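Local coordinates for single-stranded DNA-binding protein (Thermus thermophilus, PDB 2CWA) that binds single-stranded DNA and probably recruits partner proteins to it during DNA replication, recombination and repair, at residues Asn6-Ile11 against Leu97-Asp102; Leu32-Gln37 against Val76-Arg81; Gly80-Arg85 against Val131-Asn136; Pro141-Thr146 against Asp180-Ala185; Ala153-Ala158 against Asp192-Ile197. All blocks are in the same frame, centred on the assembly; numbering follows the deposited sequence.

Contact 1 of 5, residues Asn6-Ile11 against Leu97-Asp102; sequences NRVFLI and LQIRAD
Val8 and Ile99 mark the nearest passage of two extended segments, their CA atoms 8.1 Å apart, too wide for backbone hydrogen bonds between 6-11 and 97-102. The two strands face each other across the inside of the first OB-fold barrel, and the gap is filled by side chains. Val8 and Leu10, two residues apart and therefore on the same side of their strand, both point toward the opposite segment, where one methyl receives them: CG2 of Ile99. Leu10 CD1 ends 4.3 Å from Ile99 CG2, and Val8 CG1 lies 4.4 Å from that same Ile99 CG2. The methyl reaches this position because it stands trans to the backbone nitrogen of Ile99, while CG1 takes the place opposite the carbonyl carbon (chi1 -59°). The contact is wholly apolar, buried and light, with 93 Å² of surface shared. Farther along, Ala101 packs on Val78 of strand 75-85 and on Val56 and Leu58 of strand 49-59. Strand 75-85 stands between the two segments and is hydrogen-bonded to both; Leu200 of strand 193-206 packs on Val8 and Ile99 together, bringing the second OB fold against this core.

Contact 2 of 5, residues Leu32-Gln37 against Val76-Arg81; sequences LTLAGQ and VFVEGR
Leu34 projects from 32-37 into the core of the first OB-fold barrel and meets two valines of 76-81, a strand that faces it across the interior and shares no hydrogen bond with it. Val76 comes first along the second segment. Val76 CA lies 8.0 Å from Leu34 CA. Its CG2, wedged between the backbone nitrogen and the carbonyl carbon, is the branch that touches: Leu34 CG and Leu34 CD2 each stand 3.8 Å from Val76 CG2. Phe77 points the other way, onto Ile11 and Leu107 outside the barrel interior. Val78 turns inward again and presents CG2, set trans to its carbonyl carbon. By Gly80 and Arg81 the strand has moved well past 32-37. Both valines meet the leucine at a slant, and the fit is close but nondirectional. An alanine in place of Leu34 would lack the isopropyl end and is likely to open a gap between the strands, stripping the inward methyls of Val76 and Val78 of a common partner. Trp52 and His54 belong to strand 49-59 beside it; the former touches the Leu34 side chain and the latter bonds to its backbone. The leucine's CD2 bridges the two valines, ending 3.9 Å from Val78 CG2.

Contact 3 of 5, residues Gly80-Arg85 against Val131-Asn136; sequences GRLEYR and VFLMGN
Leu82 reaches from the first OB fold to Val131 and Leu133 of the second, and these three buried side chains make up the packed part of the contact. One methyl does the work: Leu82 CD1 lies 4.1 Å from Leu133 CD2 and 4.4 Å from Val131 CG2. The two leucines cross at about a right angle and meet through one methyl each. Leu82 gets its branch there with CG trans to the carbonyl carbon (chi1 -57°) and an extended second torsion. The opposite face of 80-85 is looser and partly exposed, and takes no part across the gap. On it Arg81 NH2 donates to Glu83 OE1 over 3.1 Å, an in-plane salt bridge with a 155° angle at the hydrogen, meeting the oxygen nearly in line with its C-O bond. Arg169 of the second fold shares the same oxygen. Strand 5-22 lies between the segments and bonds to both. The two folds are thus joined here by dispersion inside and by charge outside: the apolar side sets no direction, whereas the Arg81-Glu83 pair, shared with Arg169, does.

Contact 4 of 5, residues Pro141-Thr146 against Asp180-Ala185; sequences PELRYT and DLAEWA. With NO3 (nitrate ion), chain B.
Pro141, Leu143 and Tyr145, alternate residues at the end of strand 128-145 in the second OB fold, face helix 179-185, the helix that in this fold links two barrel strands. The apolar part is one pair: Leu143, with CG trans to its backbone nitrogen (chi1 -168°), lays CD1 4.0 Å from Ala182 CB. Two van der Waals contacts are with carbonyl oxygens of the helix. Leu143 CD1 is slightly closer, 3.8 Å, to Ala182 O, and Pro141 CG comes within 3.1 Å of Ala185 O, a tight approach. The polar contact lies at the rim: Tyr145 OH donates a weak hydrogen bond to Glu183 OE2 over 3.4 Å. The carboxylate oxygen sits near the ring plane at its edge, while the two planes are turned 72° apart. An ionic contact faces away from the helix. Arg144, its chain bent at chi3, offers NH1 to a nitrate, probably from the crystallisation liquor; the Arg144 NH1 to nitrate O1 bond spans 3.0 Å with an angle of 146° at the hydrogen, and this oxygen lies near the guanidinium plane.

Contact 5 of 5, residues Ala153-Ala158 against Asp192-Ile197; sequences ARLGLA and DGLFVI
Leu155 and Leu157 meet Leu194 through aliphatic carbons, with no flat side chain lying over a face or at an edge of another between 153-158 and 192-197. The one ring in these segments, Phe195, leaves its strand on the other side and touches Glu224, and the guanidinium of Arg154 and the carboxylate of Asp192 also stand clear of the contact. The place is the core of the second OB-fold barrel, where the two strands oppose each other without hydrogen bonds and the CA atoms of Leu157 and Leu194 come within 7.7 Å. Leu194 is the shared partner, and each neighbour uses a different part of it. Leu155 crosses it at about a right angle, methyl against methyl, with Leu155 CD1 3.7 Å from Leu194 CD2. Leu157 approaches at a slant, lower on the chain. Both Leu157 and Leu194 hold CG trans to the backbone nitrogen (chi1 -175° and -178°), which extends them across the barrel. Strand 128-145 runs between, bonded to both segments, while Leu223 of strand 222-224 also touches Leu194 and Pro141 packs on Leu155. Near the root of the side chain, Leu157 CD1 rests 3.9 Å from Leu194 CB.

In the fold
From the N terminus, strand 5-22 opens contact 1, which closes only at 97-102; contact 2, joining 32-37 to 76-81, nests inside that loop, and both brace the first OB fold. Contact 3 begins on Gly80 and Arg81, where contact 2 ends, and crosses contact 1 in the chain before closing at 131-136, so that it ties the first fold to the second. Contacts 4 and 5 follow in series within the second fold and cross each other, 141-146 and 153-158 lying on successive strands. Contact 4 attaches helix 179-185, contact 5 spans the barrel, and Leu133 and Gly135 probably bond contact 3 to strand 193-206.

Contact 1 of 5, residues Asn6-Ile11 against Leu97-Asp102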
# COMPACT_ATOMS: atom_id res chain seq x y z
N ASN A 6 -4.34 -2.89 11.08
CA ASN A 6 -4.24 -2.86 9.62
C ASN A 6 -4.97 -1.63 9.11
O ASN A 6 -6.15 -1.70 8.77
CB ASN A 6 -4.87 -4.17 9.09
CG ASN A 6 -4.88 -4.28 7.56
OD1 ASN A 6 -4.33 -3.44 6.84
ND2 ASN A 6 -5.51 -5.34 7.07
N ARG A 7 -4.28 -0.49 9.07
CA ARG A 7 -4.91 0.75 8.62
C ARG A 7 -4.08 1.45 7.55
O ARG A 7 -2.89 1.68 7.72
CB ARG A 7 -5.14 1.69 9.82
CG ARG A 7 -6.02 1.07 10.92
CD ARG A 7 -6.33 2.06 12.04
NE ARG A 7 -7.21 1.48 13.05
CZ ARG A 7 -8.50 1.19 12.85
NH1 ARG A 7 -9.06 1.44 11.67
NH2 ARG A 7 -9.22 0.66 13.83
N VAL A 8 -4.74 1.79 6.44
CA VAL A 8 -4.10 2.45 5.31
C VAL A 8 -4.62 3.86 5.10
O VAL A 8 -5.83 4.08 5.10
CB VAL A 8 -4.33 1.65 4.00
CG1 VAL A 8 -3.82 2.46 2.79
CG2 VAL A 8 -3.64 0.30 4.08
N PHE A 9 -3.70 4.81 4.92
CA PHE A 9 -4.06 6.20 4.69
C PHE A 9 -3.35 6.69 3.43
O PHE A 9 -2.12 6.75 3.39
CB PHE A 9 -3.65 7.07 5.88
CG PHE A 9 -4.33 6.70 7.17
CD1 PHE A 9 -5.65 7.07 7.41
CD2 PHE A 9 -3.65 5.97 8.13
CE1 PHE A 9 -6.29 6.71 8.61
CE2 PHE A 9 -4.28 5.60 9.33
CZ PHE A 9 -5.59 5.98 9.57
N LEU A 10 -4.12 7.04 2.42
CA LEU A 10 -3.56 7.50 1.16
C LEU A 10 -4.21 8.76 0.66
O LEU A 10 -5.43 8.95 0.76
CB LEU A 10 -3.72 6.42 0.08
CG LEU A 10 -2.97 5.10 0.24
CD1 LEU A 10 -3.59 4.05 -0.68
CD2 LEU A 10 -1.49 5.32 -0.09
N ILE A 11 -3.38 9.64 0.11
CA ILE A 11 -3.84 10.87 -0.51
C ILE A 11 -3.03 10.99 -1.80
O ILE A 11 -1.79 11.01 -1.77
CB ILE A 11 -3.58 12.13 0.34
CG1 ILE A 11 -4.41 12.09 1.64
CG2 ILE A 11 -3.99 13.36 -0.47
CD1 ILE A 11 -4.25 13.35 2.50
N LEU A 97 -2.12 -9.15 -2.44
CA LEU A 97 -2.41 -8.25 -1.33
C LEU A 97 -3.02 -7.01 -1.96
O LEU A 97 -2.31 -6.21 -2.56
CB LEU A 97 -1.13 -7.90 -0.57
CG LEU A 97 -1.28 -7.11 0.74
CD1 LEU A 97 -1.96 -7.99 1.79
CD2 LEU A 97 0.09 -6.66 1.24
N GLN A 98 -4.33 -6.86 -1.82
CA GLN A 98 -5.01 -5.71 -2.40
C GLN A 98 -5.30 -4.63 -1.38
O GLN A 98 -5.32 -4.89 -0.18
CB GLN A 98 -6.34 -6.14 -3.06
CG GLN A 98 -7.53 -6.19 -2.10
CD GLN A 98 -8.84 -6.54 -2.78
OE1 GLN A 98 -9.18 -6.00 -3.84
NE2 GLN A 98 -9.61 -7.44 -2.17
N ILE A 99 -5.51 -3.42 -1.87
CA ILE A 99 -5.81 -2.28 -1.03
C ILE A 99 -7.30 -2.01 -1.10
O ILE A 99 -7.83 -1.57 -2.12
CB ILE A 99 -5.05 -1.02 -1.50
CG1 ILE A 99 -3.55 -1.28 -1.47
CG2 ILE A 99 -5.41 0.17 -0.61
CD1 ILE A 99 -2.74 -0.21 -2.19
N ARG A 100 -7.98 -2.29 0.01
CA ARG A 100 -9.41 -2.08 0.10
C ARG A 100 -9.70 -0.71 0.71
O ARG A 100 -9.27 -0.42 1.83
CB ARG A 100 -10.01 -3.17 0.99
CG ARG A 100 -11.46 -2.95 1.39
CD ARG A 100 -12.43 -3.23 0.25
NE ARG A 100 -13.78 -3.42 0.75
CZ ARG A 100 -14.49 -2.48 1.37
NH1 ARG A 100 -13.97 -1.28 1.56
NH2 ARG A 100 -15.71 -2.74 1.81
N ALA A 101 -10.41 0.13 -0.03
CA ALA A 101 -10.77 1.44 0.48
C ALA A 101 -12.10 1.34 1.21
O ALA A 101 -13.09 0.91 0.62
CB ALA A 101 -10.90 2.43 -0.66
N ASP A 102 -12.14 1.72 2.48
CA ASP A 102 -13.40 1.69 3.21
C ASP A 102 -14.14 2.99 2.95
O ASP A 102 -15.37 3.01 2.85
CB ASP A 102 -13.16 1.51 4.72
CG ASP A 102 -12.82 0.08 5.09
OD1 ASP A 102 -13.39 -0.84 4.47
OD2 ASP A 102 -12.00 -0.13 6.01

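Contact 2 of 5, residues Leu32-Gln37 against Val76-Arg81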
# COMPACT_ATOMS: atom_id res chain seq x y z
N LEU A 32 -10.01 2.19 -8.36
CA LEU A 32 -9.36 3.46 -8.64
C LEU A 32 -7.85 3.29 -8.58
O LEU A 32 -7.35 2.37 -7.94
CB LEU A 32 -9.78 4.52 -7.60
CG LEU A 32 -11.28 4.79 -7.38
CD1 LEU A 32 -11.88 3.69 -6.53
CD2 LEU A 32 -11.45 6.12 -6.68
N THR A 33 -7.13 4.17 -9.25
CA THR A 33 -5.68 4.12 -9.23
C THR A 33 -5.24 5.46 -8.68
O THR A 33 -5.50 6.50 -9.29
CB THR A 33 -5.09 3.93 -10.65
OG1 THR A 33 -5.57 2.70 -11.21
CG2 THR A 33 -3.57 3.87 -10.59
N LEU A 34 -4.62 5.44 -7.51
CA LEU A 34 -4.14 6.67 -6.88
C LEU A 34 -2.66 6.78 -7.16
O LEU A 34 -1.92 5.80 -7.07
CB LEU A 34 -4.36 6.65 -5.36
CG LEU A 34 -5.74 7.10 -4.87
CD1 LEU A 34 -6.81 6.15 -5.40
CD2 LEU A 34 -5.76 7.15 -3.34
N ALA A 35 -2.23 7.98 -7.51
CA ALA A 35 -0.83 8.22 -7.82
C ALA A 35 -0.30 9.40 -7.02
O ALA A 35 -0.97 10.43 -6.89
CB ALA A 35 -0.68 8.49 -9.32
N GLY A 36 0.91 9.23 -6.50
CA GLY A 36 1.53 10.28 -5.73
C GLY A 36 3.03 10.12 -5.71
O GLY A 36 3.58 9.11 -6.15
N GLN A 37 3.71 11.14 -5.20
CA GLN A 37 5.16 11.07 -5.12
C GLN A 37 5.60 11.93 -3.95
O GLN A 37 4.85 12.77 -3.46
CB GLN A 37 5.81 11.58 -6.41
CG GLN A 37 5.55 13.04 -6.72
CD GLN A 37 6.27 13.49 -7.97
OE1 GLN A 37 6.08 12.94 -9.05
NE2 GLN A 37 7.12 14.51 -7.83
N VAL A 76 -7.81 12.74 -3.92
CA VAL A 76 -8.69 12.05 -2.99
C VAL A 76 -7.95 11.52 -1.78
O VAL A 76 -6.74 11.27 -1.83
CB VAL A 76 -9.39 10.83 -3.66
CG1 VAL A 76 -10.22 11.28 -4.84
CG2 VAL A 76 -8.36 9.81 -4.09
N PHE A 77 -8.69 11.35 -0.69
CA PHE A 77 -8.15 10.80 0.54
C PHE A 77 -8.86 9.46 0.75
O PHE A 77 -10.09 9.41 0.80
CB PHE A 77 -8.44 11.71 1.74
CG PHE A 77 -8.33 11.01 3.07
CD1 PHE A 77 -7.17 10.33 3.42
CD2 PHE A 77 -9.40 11.01 3.97
CE1 PHE A 77 -7.07 9.66 4.65
CE2 PHE A 77 -9.31 10.34 5.19
CZ PHE A 77 -8.15 9.66 5.54
N VAL A 78 -8.08 8.40 0.86
CA VAL A 78 -8.64 7.08 1.06
C VAL A 78 -8.21 6.49 2.39
O VAL A 78 -7.04 6.56 2.76
CB VAL A 78 -8.20 6.11 -0.07
CG1 VAL A 78 -8.41 4.67 0.36
CG2 VAL A 78 -9.01 6.40 -1.32
N GLU A 79 -9.19 5.94 3.11
CA GLU A 79 -8.92 5.28 4.38
C GLU A 79 -9.31 3.82 4.14
O GLU A 79 -10.46 3.53 3.78
CB GLU A 79 -9.77 5.86 5.52
CG GLU A 79 -9.56 5.07 6.83
CD GLU A 79 -10.28 5.65 8.04
OE1 GLU A 79 -11.14 6.53 7.86
OE2 GLU A 79 -9.98 5.22 9.17
N GLY A 80 -8.36 2.92 4.34
CA GLY A 80 -8.68 1.53 4.09
C GLY A 80 -7.83 0.55 4.86
O GLY A 80 -7.39 0.81 5.98
N ARG A 81 -7.60 -0.60 4.24
CA ARG A 81 -6.84 -1.66 4.86
C ARG A 81 -6.36 -2.63 3.80
O ARG A 81 -6.86 -2.63 2.68
CB ARG A 81 -7.73 -2.39 5.86
CG ARG A 81 -9.07 -2.78 5.27
CD ARG A 81 -10.12 -3.04 6.35
NE ARG A 81 -11.45 -3.12 5.75
CZ ARG A 81 -11.82 -4.08 4.90
NH1 ARG A 81 -13.04 -4.07 4.39
NH2 ARG A 81 -10.97 -5.04 4.56

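Contact 3 of 5, residues Gly80-Arg85 against Val131-Asn136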
# COMPACT_ATOMS: atom_id res chain seq x y z
N GLY A 80 -8.36 2.92 4.34
CA GLY A 80 -8.68 1.53 4.09
C GLY A 80 -7.83 0.55 4.86
O GLY A 80 -7.39 0.81 5.98
N ARG A 81 -7.60 -0.60 4.24
CA ARG A 81 -6.84 -1.66 4.86
C ARG A 81 -6.36 -2.63 3.80
O ARG A 81 -6.86 -2.63 2.68
CB ARG A 81 -7.73 -2.39 5.86
CG ARG A 81 -9.07 -2.78 5.27
CD ARG A 81 -10.12 -3.04 6.35
NE ARG A 81 -11.45 -3.12 5.75
CZ ARG A 81 -11.82 -4.08 4.90
NH1 ARG A 81 -13.04 -4.07 4.39
NH2 ARG A 81 -10.97 -5.04 4.56
N LEU A 82 -5.39 -3.45 4.17
CA LEU A 82 -4.84 -4.44 3.26
C LEU A 82 -5.63 -5.73 3.39
O LEU A 82 -6.04 -6.10 4.49
CB LEU A 82 -3.37 -4.68 3.58
CG LEU A 82 -2.51 -3.41 3.55
CD1 LEU A 82 -1.08 -3.77 3.90
CD2 LEU A 82 -2.56 -2.78 2.17
N GLU A 83 -5.84 -6.41 2.27
CA GLU A 83 -6.61 -7.64 2.27
C GLU A 83 -5.86 -8.70 1.46
O GLU A 83 -5.63 -8.54 0.26
CB GLU A 83 -7.99 -7.36 1.69
CG GLU A 83 -9.00 -8.48 1.81
CD GLU A 83 -10.40 -7.99 1.54
OE1 GLU A 83 -10.95 -7.26 2.40
OE2 GLU A 83 -10.96 -8.31 0.47
N TYR A 84 -5.49 -9.78 2.13
CA TYR A 84 -4.74 -10.87 1.53
C TYR A 84 -5.60 -12.01 0.99
O TYR A 84 -6.63 -12.34 1.57
CB TYR A 84 -3.77 -11.42 2.56
CG TYR A 84 -2.92 -12.56 2.07
CD1 TYR A 84 -1.79 -12.34 1.29
CD2 TYR A 84 -3.25 -13.88 2.38
CE1 TYR A 84 -1.00 -13.39 0.84
CE2 TYR A 84 -2.48 -14.94 1.93
CZ TYR A 84 -1.35 -14.68 1.16
OH TYR A 84 -0.58 -15.73 0.72
N ARG A 85 -5.15 -12.61 -0.11
CA ARG A 85 -5.83 -13.73 -0.74
C ARG A 85 -4.83 -14.61 -1.49
O ARG A 85 -3.95 -14.09 -2.18
CB ARG A 85 -6.91 -13.24 -1.72
CG ARG A 85 -7.32 -14.28 -2.77
CD ARG A 85 -8.47 -13.80 -3.65
NE ARG A 85 -9.75 -13.81 -2.92
CZ ARG A 85 -10.93 -13.55 -3.48
NH1 ARG A 85 -11.02 -13.26 -4.77
NH2 ARG A 85 -12.03 -13.58 -2.74
N VAL A 131 0.88 3.47 6.23
CA VAL A 131 0.16 2.28 6.69
C VAL A 131 0.62 1.88 8.09
O VAL A 131 1.81 1.97 8.41
CB VAL A 131 0.37 1.08 5.73
CG1 VAL A 131 1.83 0.69 5.69
CG2 VAL A 131 -0.47 -0.11 6.19
N PHE A 132 -0.33 1.46 8.92
CA PHE A 132 -0.05 1.01 10.28
C PHE A 132 -0.36 -0.48 10.31
O PHE A 132 -1.48 -0.88 9.97
CB PHE A 132 -0.96 1.72 11.28
CG PHE A 132 -0.65 3.16 11.48
CD1 PHE A 132 0.15 3.57 12.55
CD2 PHE A 132 -1.16 4.12 10.63
CE1 PHE A 132 0.42 4.92 12.75
CE2 PHE A 132 -0.89 5.47 10.82
CZ PHE A 132 -0.10 5.87 11.89
N LEU A 133 0.60 -1.29 10.72
CA LEU A 133 0.39 -2.73 10.79
C LEU A 133 0.97 -3.31 12.06
O LEU A 133 1.97 -2.82 12.59
CB LEU A 133 1.06 -3.43 9.60
CG LEU A 133 0.56 -3.18 8.18
CD1 LEU A 133 1.53 -3.84 7.19
CD2 LEU A 133 -0.84 -3.76 8.01
N MSE A 134 0.35 -4.38 12.55
CA MSE A 134 0.85 -5.08 13.72
C MSE A 134 0.43 -6.53 13.62
O MSE A 134 -0.72 -6.83 13.28
CB MSE A 134 0.32 -4.46 15.02
CG MSE A 134 0.88 -5.14 16.28
SE MSE A 134 0.81 -3.96 17.87
CE MSE A 134 -0.86 -3.14 17.51
N GLY A 135 1.37 -7.42 13.88
CA GLY A 135 1.13 -8.84 13.81
C GLY A 135 2.35 -9.57 14.33
O GLY A 135 3.07 -9.04 15.19
N ASN A 136 2.59 -10.77 13.83
CA ASN A 136 3.74 -11.56 14.26
C ASN A 136 4.53 -12.03 13.03
O ASN A 136 3.96 -12.23 11.97
CB ASN A 136 3.28 -12.77 15.07
CG ASN A 136 2.64 -12.39 16.39
OD1 ASN A 136 3.29 -12.40 17.43
ND2 ASN A 136 1.37 -12.02 16.33

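Contact 4 of 5, residues Pro141-Thr146 against Asp180-Ala185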
# COMPACT_ATOMS: atom_id res chain seq x y z
N PRO A 141 14.00 -12.87 10.20
CA PRO A 141 14.31 -11.81 9.24
C PRO A 141 15.39 -12.29 8.26
O PRO A 141 16.20 -13.15 8.60
CB PRO A 141 14.83 -10.67 10.12
CG PRO A 141 14.18 -10.93 11.44
CD PRO A 141 14.29 -12.43 11.57
N GLU A 142 15.38 -11.73 7.06
CA GLU A 142 16.37 -12.08 6.04
C GLU A 142 17.08 -10.76 5.75
O GLU A 142 16.46 -9.79 5.34
CB GLU A 142 15.66 -12.62 4.80
CG GLU A 142 14.72 -13.77 5.15
CD GLU A 142 13.79 -14.16 4.01
OE1 GLU A 142 13.26 -13.26 3.32
OE2 GLU A 142 13.57 -15.38 3.83
N LEU A 143 18.39 -10.75 5.97
CA LEU A 143 19.18 -9.54 5.76
C LEU A 143 20.24 -9.69 4.67
O LEU A 143 20.88 -10.74 4.55
CB LEU A 143 19.86 -9.16 7.09
CG LEU A 143 20.54 -7.80 7.27
CD1 LEU A 143 19.50 -6.70 7.31
CD2 LEU A 143 21.34 -7.80 8.58
N ARG A 144 20.41 -8.65 3.86
CA ARG A 144 21.42 -8.64 2.81
C ARG A 144 22.03 -7.25 2.78
O ARG A 144 21.47 -6.31 3.35
CB ARG A 144 20.81 -8.97 1.44
CG ARG A 144 19.93 -7.88 0.85
CD ARG A 144 19.43 -8.29 -0.52
NE ARG A 144 20.52 -8.43 -1.48
CZ ARG A 144 21.00 -7.44 -2.23
NH1 ARG A 144 20.47 -6.23 -2.16
NH2 ARG A 144 22.00 -7.67 -3.07
N TYR A 145 23.17 -7.11 2.11
CA TYR A 145 23.84 -5.83 2.02
C TYR A 145 24.09 -5.46 0.56
O TYR A 145 24.49 -6.31 -0.24
CB TYR A 145 25.16 -5.88 2.79
CG TYR A 145 24.98 -5.86 4.29
CD1 TYR A 145 24.93 -4.65 4.98
CD2 TYR A 145 24.82 -7.04 5.01
CE1 TYR A 145 24.71 -4.61 6.36
CE2 TYR A 145 24.59 -7.02 6.39
CZ TYR A 145 24.54 -5.80 7.06
OH TYR A 145 24.31 -5.75 8.41
N THR A 146 23.84 -4.21 0.23
CA THR A 146 24.07 -3.72 -1.13
C THR A 146 25.58 -3.62 -1.34
O THR A 146 26.35 -3.69 -0.38
CB THR A 146 23.46 -2.33 -1.34
OG1 THR A 146 24.21 -1.37 -0.58
CG2 THR A 146 22.00 -2.30 -0.87
N ASP A 180 19.70 1.41 9.40
CA ASP A 180 19.62 1.13 10.83
C ASP A 180 18.38 0.32 11.18
O ASP A 180 18.43 -0.61 11.99
CB ASP A 180 19.61 2.43 11.64
CG ASP A 180 20.88 3.24 11.45
OD1 ASP A 180 21.95 2.63 11.23
OD2 ASP A 180 20.80 4.48 11.54
N LEU A 181 17.26 0.67 10.55
CA LEU A 181 16.00 -0.01 10.78
C LEU A 181 16.15 -1.48 10.41
O LEU A 181 15.62 -2.37 11.08
CB LEU A 181 14.91 0.65 9.93
CG LEU A 181 13.45 0.51 10.36
CD1 LEU A 181 13.30 0.88 11.83
CD2 LEU A 181 12.58 1.41 9.48
N ALA A 182 16.91 -1.75 9.35
CA ALA A 182 17.13 -3.12 8.92
C ALA A 182 18.01 -3.84 9.92
O ALA A 182 17.77 -5.01 10.25
CB ALA A 182 17.77 -3.14 7.52
N GLU A 183 19.03 -3.16 10.42
CA GLU A 183 19.91 -3.81 11.38
C GLU A 183 19.18 -4.07 12.70
O GLU A 183 19.43 -5.07 13.36
CB GLU A 183 21.18 -2.96 11.57
CG GLU A 183 21.94 -2.83 10.25
CD GLU A 183 23.27 -2.11 10.37
OE1 GLU A 183 23.28 -0.98 10.90
OE2 GLU A 183 24.29 -2.67 9.92
N TRP A 184 18.27 -3.18 13.06
CA TRP A 184 17.49 -3.37 14.29
C TRP A 184 16.61 -4.60 14.12
O TRP A 184 16.48 -5.42 15.04
CB TRP A 184 16.60 -2.14 14.54
CG TRP A 184 15.70 -2.27 15.74
CD1 TRP A 184 15.98 -1.90 17.02
CD2 TRP A 184 14.37 -2.82 15.76
NE1 TRP A 184 14.91 -2.18 17.85
CE2 TRP A 184 13.91 -2.74 17.10
CE3 TRP A 184 13.53 -3.36 14.78
CZ2 TRP A 184 12.64 -3.20 17.48
CZ3 TRP A 184 12.26 -3.81 15.16
CH2 TRP A 184 11.84 -3.73 16.50
N ALA A 185 16.03 -4.75 12.93
CA ALA A 185 15.13 -5.88 12.63
C ALA A 185 15.81 -7.24 12.56
O ALA A 185 15.17 -8.27 12.79
CB ALA A 185 14.39 -5.61 11.32
N NO3 B . 17.41 -4.43 -2.01
O1 NO3 B . 17.71 -5.43 -1.36
O2 NO3 B . 18.27 -3.82 -2.64
O3 NO3 B . 16.26 -4.03 -2.02

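Contact 5 of 5, residues Ala153-Ala158 against Asp192-Ile197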
# COMPACT_ATOMS: atom_id res chain seq x y z
N ALA A 153 16.63 -5.39 5.18
CA ALA A 153 15.96 -6.50 5.84
C ALA A 153 14.61 -6.78 5.20
O ALA A 153 13.90 -5.86 4.80
CB ALA A 153 15.76 -6.19 7.33
N ARG A 154 14.27 -8.05 5.09
CA ARG A 154 12.99 -8.45 4.54
C ARG A 154 12.33 -9.34 5.58
O ARG A 154 12.93 -10.30 6.06
CB ARG A 154 13.18 -9.17 3.20
CG ARG A 154 13.60 -8.20 2.10
CD ARG A 154 13.80 -8.90 0.76
NE ARG A 154 14.43 -8.01 -0.21
CZ ARG A 154 13.85 -6.94 -0.74
NH1 ARG A 154 12.61 -6.62 -0.40
NH2 ARG A 154 14.52 -6.17 -1.59
N LEU A 155 11.11 -8.97 5.95
CA LEU A 155 10.34 -9.67 6.97
C LEU A 155 9.00 -10.16 6.44
O LEU A 155 8.44 -9.56 5.52
CB LEU A 155 10.07 -8.73 8.15
CG LEU A 155 11.24 -7.94 8.76
CD1 LEU A 155 10.71 -6.72 9.50
CD2 LEU A 155 12.04 -8.83 9.68
N GLY A 156 8.49 -11.25 7.02
CA GLY A 156 7.19 -11.78 6.64
C GLY A 156 6.28 -11.55 7.83
O GLY A 156 6.57 -12.04 8.93
N LEU A 157 5.19 -10.82 7.63
CA LEU A 157 4.27 -10.49 8.72
C LEU A 157 2.86 -11.07 8.57
O LEU A 157 2.26 -10.98 7.50
CB LEU A 157 4.14 -8.96 8.85
CG LEU A 157 3.30 -8.45 10.02
CD1 LEU A 157 4.06 -8.68 11.32
CD2 LEU A 157 2.99 -6.97 9.84
N ALA A 158 2.34 -11.63 9.66
CA ALA A 158 1.00 -12.19 9.66
C ALA A 158 0.13 -11.31 10.55
O ALA A 158 0.38 -11.18 11.75
CB ALA A 158 1.02 -13.62 10.20
N ASP A 192 8.00 -13.35 16.82
CA ASP A 192 8.03 -12.05 17.49
C ASP A 192 6.90 -11.17 17.01
O ASP A 192 6.47 -11.25 15.85
CB ASP A 192 9.35 -11.31 17.22
CG ASP A 192 10.50 -11.84 18.05
OD1 ASP A 192 10.26 -12.67 18.95
OD2 ASP A 192 11.64 -11.40 17.80
N GLY A 193 6.41 -10.30 17.89
CA GLY A 193 5.37 -9.39 17.50
C GLY A 193 6.07 -8.27 16.74
O GLY A 193 7.26 -8.04 16.95
N LEU A 194 5.35 -7.60 15.86
CA LEU A 194 5.94 -6.50 15.10
C LEU A 194 4.91 -5.42 14.79
O LEU A 194 3.83 -5.71 14.28
CB LEU A 194 6.55 -7.00 13.78
CG LEU A 194 7.23 -5.90 12.95
CD1 LEU A 194 8.48 -5.42 13.70
CD2 LEU A 194 7.62 -6.42 11.56
N PHE A 195 5.27 -4.18 15.13
CA PHE A 195 4.43 -3.02 14.88
C PHE A 195 5.16 -2.25 13.77
O PHE A 195 6.37 -2.00 13.87
CB PHE A 195 4.32 -2.14 16.13
CG PHE A 195 3.74 -0.77 15.87
CD1 PHE A 195 2.37 -0.59 15.75
CD2 PHE A 195 4.58 0.33 15.71
CE1 PHE A 195 1.83 0.67 15.48
CE2 PHE A 195 4.06 1.60 15.44
CZ PHE A 195 2.68 1.77 15.33
N VAL A 196 4.43 -1.89 12.73
CA VAL A 196 5.03 -1.18 11.61
C VAL A 196 4.27 0.04 11.14
O VAL A 196 3.04 0.04 11.08
CB VAL A 196 5.15 -2.10 10.35
CG1 VAL A 196 5.81 -1.34 9.20
CG2 VAL A 196 5.93 -3.35 10.69
N ILE A 197 5.02 1.10 10.84
CA ILE A 197 4.44 2.30 10.25
C ILE A 197 5.26 2.35 8.97
O ILE A 197 6.50 2.42 9.02
CB ILE A 197 4.69 3.58 11.04
CG1 ILE A 197 4.03 3.50 12.43
CG2 ILE A 197 4.13 4.76 10.27
CD1 ILE A 197 4.18 4.78 13.25